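Origin of replication complex subunit 1B (PDB 5HH7) serves in the plant origin recognition complex that binds replication origins, its BAH-PHD cassette reading the unmodified histone H3 tail. Local coordinates at residues Lys12-Phe26 / Ile136-Tyr148. Residues are numbered along the deposited sequence; the frame is centred on the assembly and turned at random.
Sequences KRVYYNKVEFDETEF and IDKLWKEVDDGVY
The guanidinium of Arg13 lies flat on the indole of Trp140, planes 15° apart, with Arg13 CZ 3.3 Å from Trp140 CZ2 in an off-centre cation-pi stack. Extended from CG to NE, the arginine runs along the indole, so that Arg13 CD sits over the five-membered ring as a CH-pi donor. Arg13 NH1 donates in the guanidinium plane to Tyr15 OH (2.8 Å). The Tyr15 ring, in turn, takes Trp140 CB over one face and Lys138 CB at its edge. Trp140 NE1 gives its N-H, within the ring plane, to Glu142 OE1 (3.0 Å, 163°), fixing the rotation of the indole. The same carboxylate makes a long salt bridge to Arg13 NE, and a water accepts from Arg13 NE (2.9 Å).

Arg13, Tyr15, Trp140 and Glu142 share one face of an antiparallel pairing in which strand 13-16 adds to the BAH-domain sheet along strand 132-142. Val14 and Lys141 form a hydrogen-bonded pair (Val14 N to Lys141 O 3.1 Å), and Tyr16 N reaches Leu139 O at 2.8 Å. Beyond this pairing, hairpin 18-27, with a type I' turn at Phe21-Thr24, folds over the other face. There Val19 CG1 packs 3.7 Å from Tyr148 CD2, while Leu139 CD2 reaches Phe26 CB (4.0 Å) and Val19 CB. The Tyr16 and Tyr148 rings barely overlap, touching through their CE2 atoms.

Farther out, Asp182 forms a salt bridge with Arg13 NH2, Trp149 meets the Trp140 ring nearly parallel, and Met185 touches Phe21, Phe26 and Tyr148.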
ATOM      1  N   LYS A  12     -11.990 -23.741  20.954  1.00 65.83           N
ATOM      2  CA  LYS A  12     -10.647 -23.213  21.158  1.00 61.43           C
ATOM      3  C   LYS A  12     -10.509 -21.869  20.446  1.00 49.40           C
ATOM      4  O   LYS A  12      -9.669 -21.044  20.811  1.00 45.10           O
ATOM      5  CB  LYS A  12      -9.598 -24.210  20.653  1.00 65.38           C
ATOM      6  CG  LYS A  12      -8.196 -23.986  21.210  1.00 71.67           C
ATOM      7  CD  LYS A  12      -7.229 -25.084  20.777  1.00 75.90           C
ATOM      8  CE  LYS A  12      -7.755 -26.459  21.160  1.00 78.49           C
ATOM      9  NZ  LYS A  12      -8.183 -26.532  22.587  1.00 78.19           N
ATOM     10  N   ARG A  13     -11.353 -21.655  19.440  1.00 42.75           N
ATOM     11  CA  ARG A  13     -11.400 -20.381  18.732  1.00 46.35           C
ATOM     12  C   ARG A  13     -12.829 -19.865  18.597  1.00 45.42           C
ATOM     13  O   ARG A  13     -13.758 -20.634  18.351  1.00 46.47           O
ATOM     14  CB  ARG A  13     -10.794 -20.514  17.332  1.00 44.35           C
ATOM     15  CG  ARG A  13      -9.306 -20.776  17.288  1.00 41.67           C
ATOM     16  CD  ARG A  13      -8.830 -20.807  15.842  1.00 43.72           C
ATOM     17  NE  ARG A  13      -7.391 -21.014  15.720  1.00 46.91           N
ATOM     18  CZ  ARG A  13      -6.742 -21.023  14.559  1.00 47.13           C
ATOM     19  NH1 ARG A  13      -7.409 -20.835  13.427  1.00 38.68           N
ATOM     20  NH2 ARG A  13      -5.429 -21.215  14.527  1.00 46.21           N
ATOM     21  N   VAL A  14     -12.997 -18.555  18.748  1.00 42.93           N
ATOM     22  CA  VAL A  14     -14.266 -17.905  18.449  1.00 42.69           C
ATOM     23  C   VAL A  14     -14.060 -16.947  17.282  1.00 43.13           C
ATOM     24  O   VAL A  14     -13.387 -15.923  17.419  1.00 39.19           O
ATOM     25  CB  VAL A  14     -14.814 -17.129  19.661  1.00 53.54           C
ATOM     26  CG1 VAL A  14     -16.080 -16.372  19.282  1.00 55.23           C
ATOM     27  CG2 VAL A  14     -15.080 -18.076  20.823  1.00 57.71           C
ATOM     28  N   TYR A  15     -14.626 -17.290  16.129  1.00 45.27           N
ATOM     29  CA  TYR A  15     -14.448 -16.494  14.918  1.00 46.48           C
ATOM     30  C   TYR A  15     -15.426 -15.326  14.850  1.00 44.55           C
ATOM     31  O   TYR A  15     -16.559 -15.424  15.318  1.00 44.46           O
ATOM     32  CB  TYR A  15     -14.583 -17.371  13.669  1.00 41.62           C
ATOM     33  CG  TYR A  15     -13.375 -18.237  13.392  1.00 43.79           C
ATOM     34  CD1 TYR A  15     -13.291 -19.531  13.892  1.00 46.91           C
ATOM     35  CD2 TYR A  15     -12.319 -17.760  12.626  1.00 43.32           C
ATOM     36  CE1 TYR A  15     -12.184 -20.326  13.638  1.00 46.87           C
ATOM     37  CE2 TYR A  15     -11.211 -18.547  12.366  1.00 44.83           C
ATOM     38  CZ  TYR A  15     -11.150 -19.828  12.873  1.00 46.45           C
ATOM     39  OH  TYR A  15     -10.046 -20.609  12.615  1.00 48.16           O
ATOM     40  N   TYR A  16     -14.974 -14.222  14.263  1.00 39.40           N
ATOM     41  CA  TYR A  16     -15.783 -13.018  14.134  1.00 39.15           C
ATOM     42  C   TYR A  16     -15.773 -12.498  12.704  1.00 38.51           C
ATOM     43  O   TYR A  16     -14.773 -12.627  11.993  1.00 36.40           O
ATOM     44  CB  TYR A  16     -15.251 -11.916  15.053  1.00 46.55           C
ATOM     45  CG  TYR A  16     -15.377 -12.209  16.529  1.00 51.87           C
ATOM     46  CD1 TYR A  16     -16.564 -11.964  17.203  1.00 54.12           C
ATOM     47  CD2 TYR A  16     -14.305 -12.714  17.252  1.00 55.36           C
ATOM     48  CE1 TYR A  16     -16.685 -12.224  18.554  1.00 65.77           C
ATOM     49  CE2 TYR A  16     -14.416 -12.977  18.605  1.00 59.98           C
ATOM     50  CZ  TYR A  16     -15.609 -12.730  19.250  1.00 68.61           C
ATOM     51  OH  TYR A  16     -15.729 -12.989  20.596  1.00 77.38           O
ATOM     52  N   ASN A  17     -16.881 -11.897  12.286  1.00 40.56           N
ATOM     53  CA  ASN A  17     -16.903 -11.193  11.013  1.00 42.68           C
ATOM     54  C   ASN A  17     -16.139  -9.882  11.139  1.00 44.36           C
ATOM     55  O   ASN A  17     -15.466  -9.447  10.203  1.00 40.15           O
ATOM     56  CB  ASN A  17     -18.333 -10.931  10.545  1.00 55.49           C
ATOM     57  CG  ASN A  17     -18.388 -10.028   9.331  1.00 62.25           C
ATOM     58  OD1 ASN A  17     -18.053 -10.440   8.220  1.00 68.58           O
ATOM     59  ND2 ASN A  17     -18.807  -8.785   9.537  1.00 62.80           N
ATOM     60  N   LYS A  18     -16.243  -9.257  12.307  1.00 40.33           N
ATOM     61  CA  LYS A  18     -15.474  -8.049  12.575  1.00 46.83           C
ATOM     62  C   LYS A  18     -15.115  -7.881  14.048  1.00 43.64           C
ATOM     63  O   LYS A  18     -15.815  -8.371  14.937  1.00 40.13           O
ATOM     64  CB  LYS A  18     -16.192  -6.803  12.045  1.00 59.28           C
ATOM     65  CG  LYS A  18     -17.544  -6.528  12.666  1.00 69.73           C
ATOM     66  CD  LYS A  18     -18.150  -5.262  12.079  1.00 77.98           C
ATOM     67  CE  LYS A  18     -19.535  -4.990  12.644  1.00 86.31           C
ATOM     68  NZ  LYS A  18     -20.486  -6.095  12.339  1.00 89.03           N
ATOM     69  N   VAL A  19     -14.011  -7.180  14.288  1.00 41.64           N
ATOM     70  CA  VAL A  19     -13.457  -7.012  15.625  1.00 44.58           C
ATOM     71  C   VAL A  19     -12.982  -5.577  15.820  1.00 40.06           C
ATOM     72  O   VAL A  19     -12.300  -5.019  14.957  1.00 40.18           O
ATOM     73  CB  VAL A  19     -12.240  -7.950  15.839  1.00 48.33           C
ATOM     74  CG1 VAL A  19     -11.492  -7.591  17.117  1.00 49.75           C
ATOM     75  CG2 VAL A  19     -12.675  -9.406  15.863  1.00 45.74           C
ATOM     76  N   GLU A  20     -13.344  -4.977  16.947  1.00 38.90           N
ATOM     77  CA  GLU A  20     -12.754  -3.701  17.329  1.00 45.80           C
ATOM     78  C   GLU A  20     -11.481  -3.962  18.125  1.00 43.22           C
ATOM     79  O   GLU A  20     -11.521  -4.546  19.208  1.00 42.64           O
ATOM     80  CB  GLU A  20     -13.734  -2.852  18.138  1.00 50.81           C
ATOM     81  CG  GLU A  20     -13.190  -1.479  18.501  1.00 59.89           C
ATOM     82  CD  GLU A  20     -14.256  -0.549  19.050  1.00 79.75           C
ATOM     83  OE1 GLU A  20     -14.174  -0.189  20.244  1.00 85.02           O
ATOM     84  OE2 GLU A  20     -15.171  -0.173  18.287  1.00 87.31           O
ATOM     85  N   PHE A  21     -10.350  -3.543  17.570  1.00 37.77           N
ATOM     86  CA  PHE A  21      -9.055  -3.770  18.196  1.00 41.28           C
ATOM     87  C   PHE A  21      -8.321  -2.442  18.345  1.00 41.92           C
ATOM     88  O   PHE A  21      -8.018  -1.783  17.351  1.00 37.88           O
ATOM     89  CB  PHE A  21      -8.227  -4.747  17.356  1.00 36.82           C
ATOM     90  CG  PHE A  21      -6.975  -5.226  18.036  1.00 44.19           C
ATOM     91  CD1 PHE A  21      -5.763  -4.590  17.815  1.00 42.09           C
ATOM     92  CD2 PHE A  21      -7.009  -6.314  18.895  1.00 45.51           C
ATOM     93  CE1 PHE A  21      -4.611  -5.027  18.441  1.00 39.77           C
ATOM     94  CE2 PHE A  21      -5.858  -6.757  19.522  1.00 43.92           C
ATOM     95  CZ  PHE A  21      -4.659  -6.112  19.295  1.00 40.98           C
ATOM     96  N   ASP A  22      -8.040  -2.061  19.589  1.00 45.50           N
ATOM     97  CA  ASP A  22      -7.429  -0.767  19.897  1.00 47.43           C
ATOM     98  C   ASP A  22      -8.215   0.389  19.283  1.00 46.58           C
ATOM     99  O   ASP A  22      -7.637   1.271  18.646  1.00 47.10           O
ATOM    100  CB  ASP A  22      -5.968  -0.721  19.441  1.00 47.79           C
ATOM    101  CG  ASP A  22      -5.062  -1.585  20.295  1.00 52.27           C
ATOM    102  OD1 ASP A  22      -5.435  -1.886  21.448  1.00 60.26           O
ATOM    103  OD2 ASP A  22      -3.973  -1.957  19.811  1.00 51.66           O
ATOM    104  N   GLU A  23      -9.534   0.357  19.465  1.00 40.06           N
ATOM    105  CA  GLU A  23     -10.443   1.385  18.956  1.00 47.21           C
ATOM    106  C   GLU A  23     -10.486   1.496  17.428  1.00 46.03           C
ATOM    107  O   GLU A  23     -10.999   2.478  16.890  1.00 50.37           O
ATOM    108  CB  GLU A  23     -10.144   2.749  19.590  1.00 58.38           C
ATOM    109  CG  GLU A  23     -10.205   2.748  21.108  1.00 69.08           C
ATOM    110  CD  GLU A  23      -9.946   4.117  21.701  1.00 83.98           C
ATOM    111  OE1 GLU A  23      -9.722   5.071  20.924  1.00 86.84           O
ATOM    112  OE2 GLU A  23      -9.963   4.239  22.946  1.00 87.73           O
ATOM    113  N   THR A  24      -9.954   0.494  16.734  1.00 41.20           N
ATOM    114  CA  THR A  24     -10.072   0.434  15.280  1.00 43.18           C
ATOM    115  C   THR A  24     -10.852  -0.806  14.854  1.00 40.14           C
ATOM    116  O   THR A  24     -10.585  -1.912  15.324  1.00 40.11           O
ATOM    117  CB  THR A  24      -8.699   0.424  14.585  1.00 38.82           C
ATOM    118  OG1 THR A  24      -7.983   1.615  14.927  1.00 43.22           O
ATOM    119  CG2 THR A  24      -8.866   0.359  13.073  1.00 37.22           C
ATOM    120  N   GLU A  25     -11.816  -0.610  13.962  1.00 38.00           N
ATOM    121  CA  GLU A  25     -12.644  -1.703  13.472  1.00 39.59           C
ATOM    122  C   GLU A  25     -11.961  -2.450  12.330  1.00 38.07           C
ATOM    123  O   GLU A  25     -11.592  -1.851  11.322  1.00 34.78           O
ATOM    124  CB  GLU A  25     -14.001  -1.162  13.018  1.00 44.55           C
ATOM    125  CG  GLU A  25     -14.950  -2.211  12.473  1.00 51.98           C
ATOM    126  CD  GLU A  25     -16.378  -1.698  12.373  1.00 63.74           C
ATOM    127  OE1 GLU A  25     -17.036  -1.569  13.427  1.00 66.20           O
ATOM    128  OE2 GLU A  25     -16.836  -1.422  11.245  1.00 67.08           O
ATOM    129  N   PHE A  26     -11.783  -3.756  12.501  1.00 32.43           N
ATOM    130  CA  PHE A  26     -11.228  -4.599  11.450  1.00 32.38           C
ATOM    131  C   PHE A  26     -12.273  -5.608  10.993  1.00 33.24           C
ATOM    132  O   PHE A  26     -12.978  -6.194  11.811  1.00 39.09           O
ATOM    133  CB  PHE A  26      -9.965  -5.317  11.934  1.00 32.84           C
ATOM    134  CG  PHE A  26      -8.823  -4.389  12.244  1.00 29.13           C
ATOM    135  CD1 PHE A  26      -7.933  -4.010  11.252  1.00 27.93           C
ATOM    136  CD2 PHE A  26      -8.644  -3.891  13.523  1.00 32.96           C
ATOM    137  CE1 PHE A  26      -6.882  -3.156  11.534  1.00 25.46           C
ATOM    138  CE2 PHE A  26      -7.596  -3.035  13.810  1.00 32.06           C
ATOM    139  CZ  PHE A  26      -6.715  -2.668  12.816  1.00 26.22           C
ATOM    140  N   ILE A 136      -7.369  -9.542   5.223  1.00 24.27           N
ATOM    141  CA  ILE A 136      -7.865 -10.287   6.368  1.00 25.57           C
ATOM    142  C   ILE A 136      -8.834 -11.381   5.931  1.00 28.46           C
ATOM    143  O   ILE A 136      -9.929 -11.103   5.438  1.00 27.74           O
ATOM    144  CB  ILE A 136      -8.529  -9.366   7.400  1.00 27.37           C
ATOM    145  CG1 ILE A 136      -7.512  -8.344   7.920  1.00 25.38           C
ATOM    146  CG2 ILE A 136      -9.088 -10.189   8.544  1.00 27.22           C
ATOM    147  CD1 ILE A 136      -8.056  -7.417   8.993  1.00 26.87           C
ATOM    148  N   ASP A 137      -8.412 -12.627   6.113  1.00 28.76           N
ATOM    149  CA  ASP A 137      -9.206 -13.781   5.709  1.00 29.93           C
ATOM    150  C   ASP A 137     -10.155 -14.194   6.828  1.00 32.04           C
ATOM    151  O   ASP A 137     -11.336 -14.452   6.592  1.00 36.30           O
ATOM    152  CB  ASP A 137      -8.282 -14.943   5.338  1.00 33.10           C
ATOM    153  CG  ASP A 137      -9.028 -16.119   4.747  1.00 43.07           C
ATOM    154  OD1 ASP A 137      -9.475 -16.015   3.586  1.00 47.05           O
ATOM    155  OD2 ASP A 137      -9.155 -17.150   5.440  1.00 46.63           O
ATOM    156  N   LYS A 138      -9.628 -14.256   8.046  1.00 28.23           N
ATOM    157  CA  LYS A 138     -10.427 -14.589   9.223  1.00 30.52           C
ATOM    158  C   LYS A 138     -10.006 -13.708  10.394  1.00 31.59           C
ATOM    159  O   LYS A 138      -8.909 -13.155  10.395  1.00 29.38           O
ATOM    160  CB  LYS A 138     -10.235 -16.058   9.611  1.00 36.53           C
ATOM    161  CG  LYS A 138     -10.601 -17.070   8.535  1.00 38.38           C
ATOM    162  CD  LYS A 138     -12.101 -17.133   8.310  1.00 48.93           C
ATOM    163  CE  LYS A 138     -12.458 -18.273   7.367  1.00 56.14           C
ATOM    164  NZ  LYS A 138     -11.682 -18.185   6.097  1.00 62.73           N
ATOM    165  N   LEU A 139     -10.892 -13.570  11.376  1.00 31.04           N
ATOM    166  CA  LEU A 139     -10.560 -12.947  12.654  1.00 30.68           C
ATOM    167  C   LEU A 139     -11.088 -13.838  13.764  1.00 35.53           C
ATOM    168  O   LEU A 139     -12.206 -14.346  13.673  1.00 38.14           O
ATOM    169  CB  LEU A 139     -11.204 -11.566  12.784  1.00 32.08           C
ATOM    170  CG  LEU A 139     -10.823 -10.461  11.801  1.00 35.58           C
ATOM    171  CD1 LEU A 139     -12.026 -10.093  10.951  1.00 38.23           C
ATOM    172  CD2 LEU A 139     -10.289  -9.241  12.544  1.00 30.85           C
ATOM    173  N   TRP A 140     -10.300 -14.031  14.814  1.00 34.64           N
ATOM    174  CA  TRP A 140     -10.780 -14.821  15.943  1.00 33.92           C
ATOM    175  C   TRP A 140     -10.115 -14.481  17.269  1.00 36.06           C
ATOM    176  O   TRP A 140      -9.019 -13.918  17.314  1.00 34.98           O
ATOM    177  CB  TRP A 140     -10.644 -16.322  15.665  1.00 34.58           C
ATOM    178  CG  TRP A 140      -9.252 -16.864  15.814  1.00 35.87           C
ATOM    179  CD1 TRP A 140      -8.680 -17.365  16.951  1.00 38.74           C
ATOM    180  CD2 TRP A 140      -8.262 -16.977  14.785  1.00 32.03           C
ATOM    181  NE1 TRP A 140      -7.394 -17.774  16.692  1.00 41.35           N
ATOM    182  CE2 TRP A 140      -7.113 -17.547  15.370  1.00 33.86           C
ATOM    183  CE3 TRP A 140      -8.234 -16.646  13.427  1.00 33.11           C
ATOM    184  CZ2 TRP A 140      -5.949 -17.797  14.643  1.00 32.40           C
ATOM    185  CZ3 TRP A 140      -7.079 -16.896  12.705  1.00 29.04           C
ATOM    186  CH2 TRP A 140      -5.952 -17.463  13.315  1.00 31.58           C
ATOM    187  N   LYS A 141     -10.805 -14.831  18.349  1.00 40.39           N
ATOM    188  CA  LYS A 141     -10.241 -14.752  19.680  1.00 43.03           C
ATOM    189  C   LYS A 141      -9.815 -16.152  20.094  1.00 42.99           C
ATOM    190  O   LYS A 141     -10.601 -17.096  20.027  1.00 43.18           O
ATOM    191  CB  LYS A 141     -11.272 -14.200  20.668  1.00 50.12           C
ATOM    192  CG  LYS A 141     -10.745 -14.034  22.083  1.00 52.94           C
ATOM    193  CD  LYS A 141     -11.784 -13.393  22.990  1.00 58.20           C
ATOM    194  CE  LYS A 141     -13.042 -14.240  23.079  1.00 65.82           C
ATOM    195  NZ  LYS A 141     -14.045 -13.643  24.008  1.00 73.13           N
ATOM    196  N   GLU A 142      -8.558 -16.284  20.502  1.00 37.27           N
ATOM    197  CA  GLU A 142      -8.045 -17.551  20.996  1.00 41.31           C
ATOM    198  C   GLU A 142      -8.621 -17.788  22.391  1.00 46.04           C
ATOM    199  O   GLU A 142      -8.415 -16.980  23.296  1.00 47.50           O
ATOM    200  CB  GLU A 142      -6.514 -17.512  21.035  1.00 46.98           C
ATOM    201  CG  GLU A 142      -5.840 -18.853  21.277  1.00 53.71           C
ATOM    202  CD  GLU A 142      -5.805 -19.733  20.038  1.00 52.83           C
ATOM    203  OE1 GLU A 142      -5.994 -19.208  18.921  1.00 50.54           O
ATOM    204  OE2 GLU A 142      -5.577 -20.953  20.184  1.00 50.60           O
ATOM    205  N   VAL A 143      -9.353 -18.884  22.559  1.00 47.68           N
ATOM    206  CA  VAL A 143     -10.065 -19.149  23.810  1.00 53.84           C
ATOM    207  C   VAL A 143      -9.135 -19.339  25.014  1.00 54.09           C
ATOM    208  O   VAL A 143      -9.438 -18.885  26.119  1.00 51.84           O
ATOM    209  CB  VAL A 143     -11.032 -20.357  23.668  1.00 53.65           C
ATOM    210  CG1 VAL A 143     -11.524 -20.835  25.026  1.00 55.91           C
ATOM    211  CG2 VAL A 143     -12.208 -19.986  22.773  1.00 50.92           C
ATOM    212  N   ASP A 144      -7.995 -19.987  24.789  1.00 49.38           N
ATOM    213  CA  ASP A 144      -7.053 -20.277  25.870  1.00 55.26           C
ATOM    214  C   ASP A 144      -6.518 -19.029  26.582  1.00 53.86           C
ATOM    215  O   ASP A 144      -6.318 -19.044  27.798  1.00 51.97           O
ATOM    216  CB  ASP A 144      -5.884 -21.125  25.360  1.00 61.76           C
ATOM    217  CG  ASP A 144      -6.299 -22.539  25.000  1.00 66.57           C
ATOM    218  OD1 ASP A 144      -7.389 -22.970  25.431  1.00 66.29           O
ATOM    219  OD2 ASP A 144      -5.530 -23.223  24.291  1.00 67.11           O
ATOM    220  N   ASP A 145      -6.291 -17.955  25.831  1.00 53.80           N
ATOM    221  CA  ASP A 145      -5.650 -16.766  26.395  1.00 52.23           C
ATOM    222  C   ASP A 145      -6.370 -15.445  26.105  1.00 50.90           C
ATOM    223  O   ASP A 145      -5.955 -14.392  26.588  1.00 53.25           O
ATOM    224  CB  ASP A 145      -4.191 -16.681  25.937  1.00 51.82           C
ATOM    225  CG  ASP A 145      -4.044 -16.768  24.428  1.00 49.46           C
ATOM    226  OD1 ASP A 145      -5.019 -16.460  23.709  1.00 43.09           O
ATOM    227  OD2 ASP A 145      -2.950 -17.144  23.958  1.00 49.83           O
ATOM    228  N   GLY A 146      -7.435 -15.500  25.312  1.00 44.56           N
ATOM    229  CA  GLY A 146      -8.202 -14.307  24.994  1.00 40.41           C
ATOM    230  C   GLY A 146      -7.548 -13.400  23.966  1.00 41.29           C
ATOM    231  O   GLY A 146      -8.042 -12.306  23.693  1.00 40.67           O
ATOM    232  N   VAL A 147      -6.440 -13.853  23.388  1.00 42.94           N
ATOM    233  CA  VAL A 147      -5.704 -13.063  22.402  1.00 41.21           C
ATOM    234  C   VAL A 147      -6.387 -13.091  21.036  1.00 40.03           C
ATOM    235  O   VAL A 147      -6.831 -14.144  20.580  1.00 42.68           O
ATOM    236  CB  VAL A 147      -4.251 -13.566  22.264  1.00 39.81           C
ATOM    237  CG1 VAL A 147      -3.517 -12.824  21.148  1.00 35.92           C
ATOM    238  CG2 VAL A 147      -3.514 -13.419  23.590  1.00 44.39           C
ATOM    239  N   TYR A 148      -6.476 -11.930  20.392  1.00 32.57           N
ATOM    240  CA  TYR A 148      -7.082 -11.827  19.068  1.00 35.58           C
ATOM    241  C   TYR A 148      -6.074 -12.050  17.940  1.00 35.58           C
ATOM    242  O   TYR A 148      -4.933 -11.587  18.002  1.00 32.49           O
ATOM    243  CB  TYR A 148      -7.787 -10.479  18.895  1.00 34.63           C
ATOM    244  CG  TYR A 148      -9.147 -10.422  19.555  1.00 41.59           C
ATOM    245  CD1 TYR A 148      -9.270 -10.187  20.918  1.00 48.37           C
ATOM    246  CD2 TYR A 148     -10.308 -10.613  18.816  1.00 41.38           C
ATOM    247  CE1 TYR A 148     -10.513 -10.138  21.528  1.00 49.91           C
ATOM    248  CE2 TYR A 148     -11.556 -10.565  19.417  1.00 46.13           C
ATOM    249  CZ  TYR A 148     -11.652 -10.328  20.772  1.00 49.27           C
ATOM    250  OH  TYR A 148     -12.891 -10.281  21.374  1.00 50.73           O
TER
HETATM  251  O   HOH W   1      -6.278 -22.211  18.156  1.00 41.78           O
HETATM  252  O   HOH W   2      -3.475 -20.002  16.965  1.00 48.09           O
HETATM  253  O   HOH W   3     -13.376 -14.885  10.817  1.00 37.63           O